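PDB 6VPD: glutathione peroxidase, which probably reduces hydroperoxides to alcohols with electrons from thioredoxin, as a thioredoxin-dependent peroxidase of the glutathione peroxidase family. Local coordinates for residues T64-N69 / F155-I160; Y74-K79 / K178-I183; W137-K142 / E149-N154. One frame throughout, in Å; residues are numbered along the deposited sequence.

Contact 1 (T64-N69 / F155-I160)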
loop_
_atom_site.group_PDB
_atom_site.type_symbol
_atom_site.label_atom_id
_atom_site.label_comp_id
_atom_site.label_asym_id
_atom_site.label_seq_id
_atom_site.Cartn_x
_atom_site.Cartn_y
_atom_site.Cartn_z
ATOM N N THR A 64 -12.824 -5.078 -5.844
ATOM C CA THR A 64 -14.026 -5.607 -5.221
ATOM C C THR A 64 -13.786 -6.001 -3.769
ATOM O O THR A 64 -14.617 -5.720 -2.897
ATOM C CB THR A 64 -14.545 -6.793 -6.047
ATOM O OG1 THR A 64 -14.808 -6.375 -7.388
ATOM C CG2 THR A 64 -15.809 -7.368 -5.441
ATOM N N TYR A 65 -12.652 -6.638 -3.484
ATOM C CA TYR A 65 -12.443 -7.138 -2.135
ATOM C C TYR A 65 -12.184 -6.024 -1.136
ATOM O O TYR A 65 -12.305 -6.249 0.072
ATOM C CB TYR A 65 -11.310 -8.155 -2.139
ATOM C CG TYR A 65 -11.715 -9.352 -2.948
ATOM C CD1 TYR A 65 -12.958 -9.931 -2.757
ATOM C CD2 TYR A 65 -10.898 -9.860 -3.952
ATOM C CE1 TYR A 65 -13.367 -11.009 -3.503
ATOM C CE2 TYR A 65 -11.301 -10.942 -4.714
ATOM C CZ TYR A 65 -12.540 -11.513 -4.481
ATOM O OH TYR A 65 -12.961 -12.592 -5.227
ATOM N N GLN A 66 -11.867 -4.822 -1.597
ATOM C CA GLN A 66 -11.750 -3.757 -0.617
ATOM C C GLN A 66 -13.074 -3.047 -0.383
ATOM O O GLN A 66 -13.356 -2.648 0.752
ATOM C CB GLN A 66 -10.669 -2.765 -1.028
ATOM C CG GLN A 66 -9.548 -2.711 -0.005
ATOM C CD GLN A 66 -8.382 -1.878 -0.470
ATOM O OE1 GLN A 66 -8.401 -1.342 -1.579
ATOM N NE2 GLN A 66 -7.356 -1.758 0.375
ATOM N N TYR A 67 -13.904 -2.891 -1.424
ATOM C CA TYR A 67 -15.280 -2.457 -1.198
ATOM C C TYR A 67 -16.020 -3.443 -0.310
ATOM O O TYR A 67 -16.770 -3.041 0.588
ATOM C CB TYR A 67 -16.032 -2.297 -2.518
ATOM C CG TYR A 67 -15.534 -1.182 -3.393
ATOM C CD1 TYR A 67 -15.978 0.129 -3.203
ATOM C CD2 TYR A 67 -14.634 -1.434 -4.426
ATOM C CE1 TYR A 67 -15.524 1.167 -4.014
ATOM C CE2 TYR A 67 -14.181 -0.411 -5.241
ATOM C CZ TYR A 67 -14.628 0.889 -5.029
ATOM O OH TYR A 67 -14.164 1.907 -5.834
ATOM N N LYS A 68 -15.844 -4.742 -0.562
ATOM C CA LYS A 68 -16.518 -5.743 0.255
ATOM C C LYS A 68 -16.171 -5.552 1.728
ATOM O O LYS A 68 -17.064 -5.484 2.579
ATOM C CB LYS A 68 -16.153 -7.154 -0.217
ATOM C CG LYS A 68 -16.789 -7.573 -1.545
ATOM C CD LYS A 68 -16.321 -8.991 -1.936
ATOM C CE LYS A 68 -17.122 -9.581 -3.096
ATOM N NZ LYS A 68 -16.662 -10.948 -3.504
ATOM N N ASN A 69 -14.874 -5.427 2.038
ATOM C CA ASN A 69 -14.446 -5.279 3.428
ATOM C C ASN A 69 -14.976 -3.993 4.058
ATOM O O ASN A 69 -15.358 -3.985 5.238
ATOM C CB ASN A 69 -12.925 -5.318 3.509
ATOM C CG ASN A 69 -12.374 -6.705 3.286
ATOM O OD1 ASN A 69 -11.443 -6.903 2.505
ATOM N ND2 ASN A 69 -12.950 -7.680 3.977
ATOM N N PHE A 155 -7.760 4.160 -1.077
ATOM C CA PHE A 155 -8.301 3.502 0.115
ATOM C C PHE A 155 -7.507 3.757 1.390
ATOM O O PHE A 155 -7.614 2.977 2.340
ATOM C CB PHE A 155 -8.450 1.988 -0.092
ATOM C CG PHE A 155 -9.467 1.631 -1.120
ATOM C CD1 PHE A 155 -9.110 1.525 -2.454
ATOM C CD2 PHE A 155 -10.788 1.423 -0.767
ATOM C CE1 PHE A 155 -10.057 1.211 -3.427
ATOM C CE2 PHE A 155 -11.739 1.106 -1.729
ATOM C CZ PHE A 155 -11.371 1.001 -3.062
ATOM N N GLU A 156 -6.717 4.822 1.466
ATOM C CA GLU A 156 -6.329 5.301 2.784
ATOM C C GLU A 156 -7.597 5.722 3.525
ATOM O O GLU A 156 -8.582 6.148 2.907
ATOM C CB GLU A 156 -5.319 6.460 2.684
ATOM C CG GLU A 156 -3.887 6.034 2.245
ATOM C CD GLU A 156 -2.746 6.839 2.907
ATOM O OE1 GLU A 156 -1.770 7.196 2.208
ATOM O OE2 GLU A 156 -2.796 7.094 4.134
ATOM N N LYS A 157 -7.599 5.534 4.849
ATOM C CA LYS A 157 -8.760 5.804 5.700
ATOM C C LYS A 157 -8.406 6.825 6.781
ATOM O O LYS A 157 -7.321 6.761 7.368
ATOM C CB LYS A 157 -9.264 4.520 6.377
ATOM C CG LYS A 157 -9.583 3.391 5.443
ATOM C CD LYS A 157 -8.439 2.395 5.348
ATOM C CE LYS A 157 -8.898 1.101 4.683
ATOM N NZ LYS A 157 -7.807 0.458 3.874
ATOM N N PHE A 158 -9.318 7.764 7.045
ATOM C CA PHE A 158 -9.250 8.643 8.215
ATOM C C PHE A 158 -10.489 8.453 9.078
ATOM O O PHE A 158 -11.606 8.386 8.563
ATOM C CB PHE A 158 -9.187 10.117 7.858
ATOM C CG PHE A 158 -8.037 10.505 6.993
ATOM C CD1 PHE A 158 -8.068 10.274 5.625
ATOM C CD2 PHE A 158 -6.946 11.195 7.536
ATOM C CE1 PHE A 158 -7.008 10.687 4.813
ATOM C CE2 PHE A 158 -5.880 11.606 6.732
ATOM C CZ PHE A 158 -5.910 11.341 5.371
ATOM N N LEU A 159 -10.296 8.412 10.391
ATOM C CA LEU A 159 -11.378 8.229 11.345
ATOM C C LEU A 159 -11.644 9.550 12.072
ATOM O O LEU A 159 -10.734 10.109 12.692
ATOM C CB LEU A 159 -11.023 7.121 12.328
ATOM C CG LEU A 159 -12.072 6.783 13.379
ATOM C CD1 LEU A 159 -13.354 6.364 12.686
ATOM C CD2 LEU A 159 -11.547 5.695 14.329
ATOM N N ILE A 160 -12.891 10.037 11.993
ATOM C CA ILE A 160 -13.318 11.274 12.637
ATOM C C ILE A 160 -14.094 10.928 13.902
ATOM O O ILE A 160 -15.137 10.264 13.835
ATOM C CB ILE A 160 -14.197 12.140 11.713
ATOM C CG1 ILE A 160 -13.609 12.326 10.295
ATOM C CG2 ILE A 160 -14.441 13.472 12.393
ATOM C CD1 ILE A 160 -12.220 12.859 10.231
#
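With CG beside its own backbone N (chi1 -66°), F155 sends its ring toward helix 64-80, where Q66 and Y67 receive it. This is the first turn of the helix that follows the central strand 51-58 of the thioredoxin fold, meeting the lead-in to the neighbouring antiparallel strand 157-160. The two helix residues use different parts of the ring. Y67 offers a face: the F155 edge points at it in a T-shaped pair, centroids 5.3 Å apart and planes at 86°, with F155 CZ 3.8 Å from Y67 CZ. Q66 covers one face of F155; its CB makes a CH-pi contact 4.2 Å from the F155 ring centroid, and its OE1 lies above the ring, off-centre toward CD1. Its chain is extended beyond CG, and the amide is tilted 35° from the ring plane. Y67 also packs on T57 and A58 of strand 51-58. The Y67 side chain is about 7 Å from that of C61, which places it near the predicted active site. K157 bends back over its own segment and is gripped by two carbonyl oxygens, that of T174 and that of F155; K157 NZ donates to F155 O at 3.0 Å.

Contact 2 (Y74-K79 / K178-I183)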
loop_
_atom_site.group_PDB
_atom_site.type_symbol
_atom_site.label_atom_id
_atom_site.label_comp_id
_atom_site.label_asym_id
_atom_site.label_seq_id
_atom_site.Cartn_x
_atom_site.Cartn_y
_atom_site.Cartn_z
ATOM N N TYR A 74 -19.076 -1.670 7.707
ATOM C CA TYR A 74 -20.182 -0.715 7.804
ATOM C C TYR A 74 -21.493 -1.392 8.164
ATOM O O TYR A 74 -22.314 -0.811 8.878
ATOM C CB TYR A 74 -20.349 0.027 6.486
ATOM C CG TYR A 74 -21.508 0.989 6.454
ATOM C CD1 TYR A 74 -21.528 2.116 7.272
ATOM C CD2 TYR A 74 -22.563 0.796 5.569
ATOM C CE1 TYR A 74 -22.573 3.009 7.221
ATOM C CE2 TYR A 74 -23.612 1.686 5.507
ATOM C CZ TYR A 74 -23.616 2.789 6.331
ATOM O OH TYR A 74 -24.670 3.669 6.265
ATOM N N GLN A 75 -21.744 -2.592 7.630
ATOM C CA GLN A 75 -22.933 -3.324 8.052
ATOM C C GLN A 75 -22.827 -3.720 9.518
ATOM O O GLN A 75 -23.764 -3.502 10.292
ATOM C CB GLN A 75 -23.165 -4.557 7.175
ATOM C CG GLN A 75 -23.344 -4.277 5.705
ATOM C CD GLN A 75 -24.610 -3.501 5.382
ATOM O OE1 GLN A 75 -25.373 -3.115 6.270
ATOM N NE2 GLN A 75 -24.842 -3.267 4.095
ATOM N N ALA A 76 -21.690 -4.307 9.910
ATOM C CA ALA A 76 -21.429 -4.697 11.288
ATOM C C ALA A 76 -21.791 -3.570 12.247
ATOM O O ALA A 76 -22.809 -3.636 12.942
ATOM C CB ALA A 76 -19.964 -5.084 11.459
ATOM N N ILE A 77 -20.988 -2.504 12.253
ATOM C CA ILE A 77 -21.200 -1.407 13.190
ATOM C C ILE A 77 -22.582 -0.777 13.032
ATOM O O ILE A 77 -23.136 -0.243 13.999
ATOM C CB ILE A 77 -20.061 -0.387 13.018
ATOM C CG1 ILE A 77 -18.732 -1.058 13.352
ATOM C CG2 ILE A 77 -20.276 0.841 13.895
ATOM C CD1 ILE A 77 -17.553 -0.336 12.775
ATOM N N LYS A 78 -23.176 -0.829 11.833
ATOM C CA LYS A 78 -24.555 -0.358 11.686
ATOM C C LYS A 78 -25.513 -1.154 12.579
ATOM O O LYS A 78 -26.417 -0.580 13.207
ATOM C CB LYS A 78 -24.996 -0.434 10.222
ATOM C CG LYS A 78 -25.790 0.771 9.747
ATOM C CD LYS A 78 -25.994 0.756 8.236
ATOM C CE LYS A 78 -27.229 -0.042 7.858
ATOM N NZ LYS A 78 -28.451 0.546 8.491
ATOM N N LYS A 79 -25.322 -2.475 12.657
ATOM C CA LYS A 79 -26.157 -3.309 13.515
ATOM C C LYS A 79 -25.960 -2.950 14.986
ATOM O O LYS A 79 -26.909 -2.564 15.678
ATOM C CB LYS A 79 -25.841 -4.786 13.270
ATOM C CG LYS A 79 -26.100 -5.257 11.838
ATOM C CD LYS A 79 -25.556 -6.676 11.592
ATOM C CE LYS A 79 -25.943 -7.202 10.203
ATOM N NZ LYS A 79 -25.396 -8.572 9.931
ATOM N N LYS A 178 -9.392 -3.931 11.201
ATOM C CA LYS A 178 -8.493 -3.535 12.279
ATOM C C LYS A 178 -8.826 -2.142 12.812
ATOM O O LYS A 178 -8.453 -1.815 13.947
ATOM C CB LYS A 178 -7.022 -3.615 11.795
ATOM C CG LYS A 178 -6.008 -2.807 12.633
ATOM C CD LYS A 178 -4.646 -2.654 11.958
ATOM C CE LYS A 178 -3.588 -2.113 12.941
ATOM N NZ LYS A 178 -2.187 -2.473 12.560
ATOM N N ILE A 179 -9.553 -1.327 12.045
ATOM C CA ILE A 179 -10.056 -0.081 12.600
ATOM C C ILE A 179 -11.240 -0.309 13.528
ATOM O O ILE A 179 -11.541 0.565 14.355
ATOM C CB ILE A 179 -10.484 0.872 11.480
ATOM C CG1 ILE A 179 -9.564 0.747 10.279
ATOM C CG2 ILE A 179 -10.503 2.313 11.964
ATOM C CD1 ILE A 179 -9.957 1.712 9.192
ATOM N N GLN A 180 -11.891 -1.479 13.418
ATOM C CA GLN A 180 -13.228 -1.692 13.973
ATOM C C GLN A 180 -13.284 -1.373 15.459
ATOM O O GLN A 180 -14.260 -0.778 15.930
ATOM C CB GLN A 180 -13.674 -3.133 13.728
ATOM C CG GLN A 180 -15.132 -3.280 13.284
ATOM C CD GLN A 180 -15.428 -4.649 12.674
ATOM O OE1 GLN A 180 -15.604 -4.779 11.461
ATOM N NE2 GLN A 180 -15.487 -5.668 13.517
ATOM N N ASP A 181 -12.252 -1.759 16.218
ATOM C CA ASP A 181 -12.258 -1.473 17.648
ATOM C C ASP A 181 -11.950 -0.005 17.946
ATOM O O ASP A 181 -12.421 0.523 18.961
ATOM C CB ASP A 181 -11.293 -2.416 18.389
ATOM C CG ASP A 181 -11.567 -3.921 18.094
ATOM O OD1 ASP A 181 -12.750 -4.304 17.897
ATOM O OD2 ASP A 181 -10.608 -4.736 18.092
ATOM N N LYS A 182 -11.196 0.676 17.073
ATOM C CA LYS A 182 -11.047 2.126 17.198
ATOM C C LYS A 182 -12.359 2.852 16.897
ATOM O O LYS A 182 -12.675 3.865 17.537
ATOM C CB LYS A 182 -9.945 2.625 16.271
ATOM C CG LYS A 182 -8.550 2.281 16.734
ATOM C CD LYS A 182 -8.044 3.200 17.825
ATOM C CE LYS A 182 -8.396 4.653 17.547
ATOM N NZ LYS A 182 -8.245 5.433 18.801
ATOM N N ILE A 183 -13.123 2.370 15.908
ATOM C CA ILE A 183 -14.425 2.966 15.627
ATOM C C ILE A 183 -15.309 2.874 16.851
ATOM O O ILE A 183 -15.834 3.882 17.342
ATOM C CB ILE A 183 -15.096 2.288 14.420
ATOM C CG1 ILE A 183 -14.381 2.658 13.128
ATOM C CG2 ILE A 183 -16.550 2.735 14.333
ATOM C CD1 ILE A 183 -14.421 1.557 12.114
#
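Apolar contact between I77 and I183 carries this meeting of helix 64-80 with helix 176-188, and a single methyl does most of the touching. I77 has CG1 beside its backbone N (chi1 -62°) and a nearly extended second torsion (chi2 160°), which carries CD1 outward across the gap. There it reaches both branches of I183, 3.6 Å from I183 CG2 and 3.7 Å from I183 CD1, so that one methyl rests against both arms of the partner. The two side chains slant across each other. I77 CD1 also meets the aliphatic part of Q180, 3.8 Å from Q180 CG, so the same methyl bridges residues three apart on the second helix.

The polar residue contributes by its hydrocarbon stem. Q180 starts neither toward nor away from the other helix, but its chain is extended beyond CG and brings the amide alongside A76, whose CB is 4.4 Å from Q180 OE1, a loose van der Waals approach at the partly exposed margin.

Backbone geometry explains the sparse contact. The axes of the short segments run in nearly the same direction, crossing at -26°, but stay 11.2 Å apart, which leaves the backbones well separated and most of the bridging to I77, I183 and Q180.

Beneath the pair lies the sheet of the thioredoxin fold. I77 and I183 both pack on F85 of strand 85-92, I183 packs on L159 and I179 on K157 of strand 157-160, and V73, one turn earlier on helix 64-80, touches both Q180 and I183; the two helices thus lie side by side on one face of the sheet.

Contact 3 (W137-K142 / E149-N154)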
loop_
_atom_site.group_PDB
_atom_site.type_symbol
_atom_site.label_atom_id
_atom_site.label_comp_id
_atom_site.label_asym_id
_atom_site.label_seq_id
_atom_site.Cartn_x
_atom_site.Cartn_y
_atom_site.Cartn_z
ATOM N N TRP A 137 -6.912 19.546 4.900
ATOM C CA TRP A 137 -7.022 19.550 6.353
ATOM C C TRP A 137 -6.730 18.171 6.946
ATOM O O TRP A 137 -5.934 18.054 7.886
ATOM C CB TRP A 137 -8.411 20.041 6.753
ATOM C CG TRP A 137 -8.652 20.086 8.221
ATOM C CD1 TRP A 137 -8.265 21.069 9.093
ATOM C CD2 TRP A 137 -9.364 19.114 8.998
ATOM N NE1 TRP A 137 -8.696 20.766 10.358
ATOM C CE2 TRP A 137 -9.371 19.570 10.329
ATOM C CE3 TRP A 137 -10.012 17.915 8.692
ATOM C CZ2 TRP A 137 -9.991 18.860 11.353
ATOM C CZ3 TRP A 137 -10.604 17.206 9.709
ATOM C CH2 TRP A 137 -10.593 17.678 11.019
ATOM N N LEU A 138 -7.375 17.112 6.419
ATOM C CA LEU A 138 -7.143 15.757 6.928
ATOM C C LEU A 138 -5.659 15.397 6.940
ATOM O O LEU A 138 -5.176 14.754 7.875
ATOM C CB LEU A 138 -7.909 14.725 6.090
ATOM C CG LEU A 138 -9.428 14.622 6.266
ATOM C CD1 LEU A 138 -9.997 13.555 5.360
ATOM C CD2 LEU A 138 -9.834 14.365 7.700
ATOM N N LYS A 139 -4.917 15.812 5.912
ATOM C CA LYS A 139 -3.526 15.388 5.773
ATOM C C LYS A 139 -2.616 16.089 6.784
ATOM O O LYS A 139 -1.786 15.432 7.423
ATOM C CB LYS A 139 -3.072 15.619 4.327
ATOM C CG LYS A 139 -3.516 14.491 3.359
ATOM C CD LYS A 139 -3.863 14.991 1.961
ATOM C CE LYS A 139 -2.674 15.496 1.202
ATOM N NZ LYS A 139 -3.105 16.404 0.116
ATOM N N LYS A 140 -2.763 17.415 6.947
ATOM C CA LYS A 140 -2.056 18.147 7.998
ATOM C C LYS A 140 -2.418 17.630 9.378
ATOM O O LYS A 140 -1.546 17.475 10.240
ATOM C CB LYS A 140 -2.386 19.644 7.936
ATOM C CG LYS A 140 -1.838 20.383 6.725
ATOM C CD LYS A 140 -0.328 20.494 6.789
ATOM C CE LYS A 140 0.234 21.151 5.547
ATOM N NZ LYS A 140 1.716 21.043 5.497
ATOM N N GLU A 141 -3.711 17.391 9.623
ATOM C CA GLU A 141 -4.166 17.021 10.964
ATOM C C GLU A 141 -3.660 15.653 11.396
ATOM O O GLU A 141 -3.514 15.400 12.596
ATOM C CB GLU A 141 -5.685 17.058 11.027
ATOM C CG GLU A 141 -6.210 18.481 11.076
ATOM C CD GLU A 141 -5.680 19.259 12.286
ATOM O OE1 GLU A 141 -5.114 20.362 12.098
ATOM O OE2 GLU A 141 -5.821 18.756 13.431
ATOM N N LYS A 142 -3.403 14.754 10.456
ATOM C CA LYS A 142 -2.919 13.419 10.786
ATOM C C LYS A 142 -1.973 12.984 9.677
ATOM O O LYS A 142 -2.382 12.354 8.695
ATOM C CB LYS A 142 -4.071 12.436 10.962
ATOM C CG LYS A 142 -3.666 11.157 11.682
ATOM C CD LYS A 142 -3.738 11.278 13.180
ATOM C CE LYS A 142 -3.161 10.027 13.813
ATOM N NZ LYS A 142 -2.770 10.227 15.251
ATOM N N GLU A 149 2.737 13.459 4.294
ATOM C CA GLU A 149 1.379 13.970 4.330
ATOM C C GLU A 149 0.526 13.469 3.159
ATOM O O GLU A 149 -0.674 13.222 3.340
ATOM C CB GLU A 149 1.452 15.499 4.381
ATOM C CG GLU A 149 0.130 16.172 4.506
ATOM C CD GLU A 149 0.235 17.672 4.721
ATOM O OE1 GLU A 149 1.189 18.105 5.420
ATOM O OE2 GLU A 149 -0.638 18.408 4.183
ATOM N N ARG A 150 1.128 13.252 1.983
ATOM C CA ARG A 150 0.416 12.709 0.824
ATOM C C ARG A 150 -0.270 11.377 1.119
ATOM O O ARG A 150 0.259 10.517 1.834
ATOM C CB ARG A 150 1.376 12.517 -0.360
ATOM C CG ARG A 150 1.891 13.815 -1.024
ATOM C CD ARG A 150 0.795 14.411 -1.910
ATOM N NE ARG A 150 0.938 15.834 -2.220
ATOM C CZ ARG A 150 0.591 16.822 -1.403
ATOM N NH1 ARG A 150 0.067 16.527 -0.210
ATOM N NH2 ARG A 150 0.744 18.082 -1.811
ATOM N N VAL A 151 -1.463 11.216 0.538
ATOM C CA VAL A 151 -2.078 9.902 0.410
ATOM C C VAL A 151 -1.308 9.091 -0.618
ATOM O O VAL A 151 -1.083 9.536 -1.752
ATOM C CB VAL A 151 -3.553 10.041 0.024
ATOM C CG1 VAL A 151 -4.188 8.674 -0.128
ATOM C CG2 VAL A 151 -4.285 10.869 1.076
ATOM N N LYS A 152 -0.899 7.890 -0.229
ATOM C CA LYS A 152 -0.025 7.086 -1.076
ATOM C C LYS A 152 -0.803 6.368 -2.170
ATOM O O LYS A 152 -0.345 6.308 -3.314
ATOM C CB LYS A 152 0.745 6.076 -0.222
ATOM C CG LYS A 152 1.452 6.707 0.972
ATOM C CD LYS A 152 1.519 5.755 2.181
ATOM C CE LYS A 152 1.379 6.522 3.513
ATOM N NZ LYS A 152 1.319 5.620 4.708
ATOM N N TRP A 153 -1.983 5.839 -1.853
ATOM C CA TRP A 153 -2.687 4.958 -2.771
ATOM C C TRP A 153 -4.187 5.107 -2.537
ATOM O O TRP A 153 -4.629 5.856 -1.655
ATOM C CB TRP A 153 -2.191 3.524 -2.574
ATOM C CG TRP A 153 -2.571 2.545 -3.647
ATOM C CD1 TRP A 153 -3.263 1.369 -3.485
ATOM C CD2 TRP A 153 -2.274 2.644 -5.046
ATOM N NE1 TRP A 153 -3.412 0.733 -4.702
ATOM C CE2 TRP A 153 -2.822 1.499 -5.676
ATOM C CE3 TRP A 153 -1.617 3.598 -5.832
ATOM C CZ2 TRP A 153 -2.726 1.285 -7.054
ATOM C CZ3 TRP A 153 -1.537 3.391 -7.205
ATOM C CH2 TRP A 153 -2.076 2.238 -7.799
ATOM N N ASN A 154 -4.982 4.401 -3.345
ATOM C CA ASN A 154 -6.412 4.371 -3.085
ATOM C C ASN A 154 -6.661 3.749 -1.714
ATOM O O ASN A 154 -5.868 2.935 -1.227
ATOM C CB ASN A 154 -7.171 3.572 -4.160
ATOM C CG ASN A 154 -6.754 3.915 -5.582
ATOM O OD1 ASN A 154 -7.046 4.997 -6.095
ATOM N ND2 ASN A 154 -6.114 2.961 -6.248
#
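K140 and E149 join helix 133-141 to the loop that returns to strand 157-160, a helix-loop-strand connection within the thioredoxin fold. E149 sets CG anti to its backbone N (chi1 -176°) and stays extended beyond it, so its carboxylate is carried out alongside the helix. K140 starts out away from the loop, but a bend at its second torsion (chi2 -69°) turns the chain back, and its CD and CE methylenes run beside the carboxylate. The salt bridge that results has K140 NZ 3.0 Å from E149 OE1, approaching through the syn lone pair of that oxygen. Replacing E149 by alanine would probably leave the K140 ammonium without its anionic mate and open a gap beside K139 CB.

K139 lies on the side that faces the loop, and its CA is 5.3 Å from that of E149. Its stem packs over the E149 main chain, CG close to the carbonyl O, and CB meets E149 CG. Bends at the second and third torsions (chi3 68°) steer the rest of the chain past V151, where K139 CD is 4.2 Å from V151 CG2. The ammonium is held mainly by V126 O, with a weaker bond to N127 OD1. That grip places K139 NZ near R150 NH1, about 3.2 Å away in the model; both are donors, so no bond links them, and the exact spacing is doubtful at this resolution. The E149 carbonyl itself has a cationic partner in the fold: its O accepts a hydrogen bond from R169 NH2.

How the contacts relate
Strand 157-160 ties the three contacts together. Its residues alternate between the two faces of the sheet: K157 and L159 face helix 176-188 of contact 2, whereas F158 and I160 pack on L138 of contact 3. Contacts 1 and 2 share helix 64-80, near its start and near its end, with centres about 12 Å apart. Contacts 1 and 3, about 15 Å apart between centres, also meet where E156 OE1 accepts a hydrogen bond from K152 N. Contacts 2 and 3, about 22 Å apart between centres, do not touch within a chain, though W153 packs on K178 of the second subunit. Contact 1 approaches the predicted active site, about 7 Å separating the side chains of Y67 and C61; the other two lie away from it.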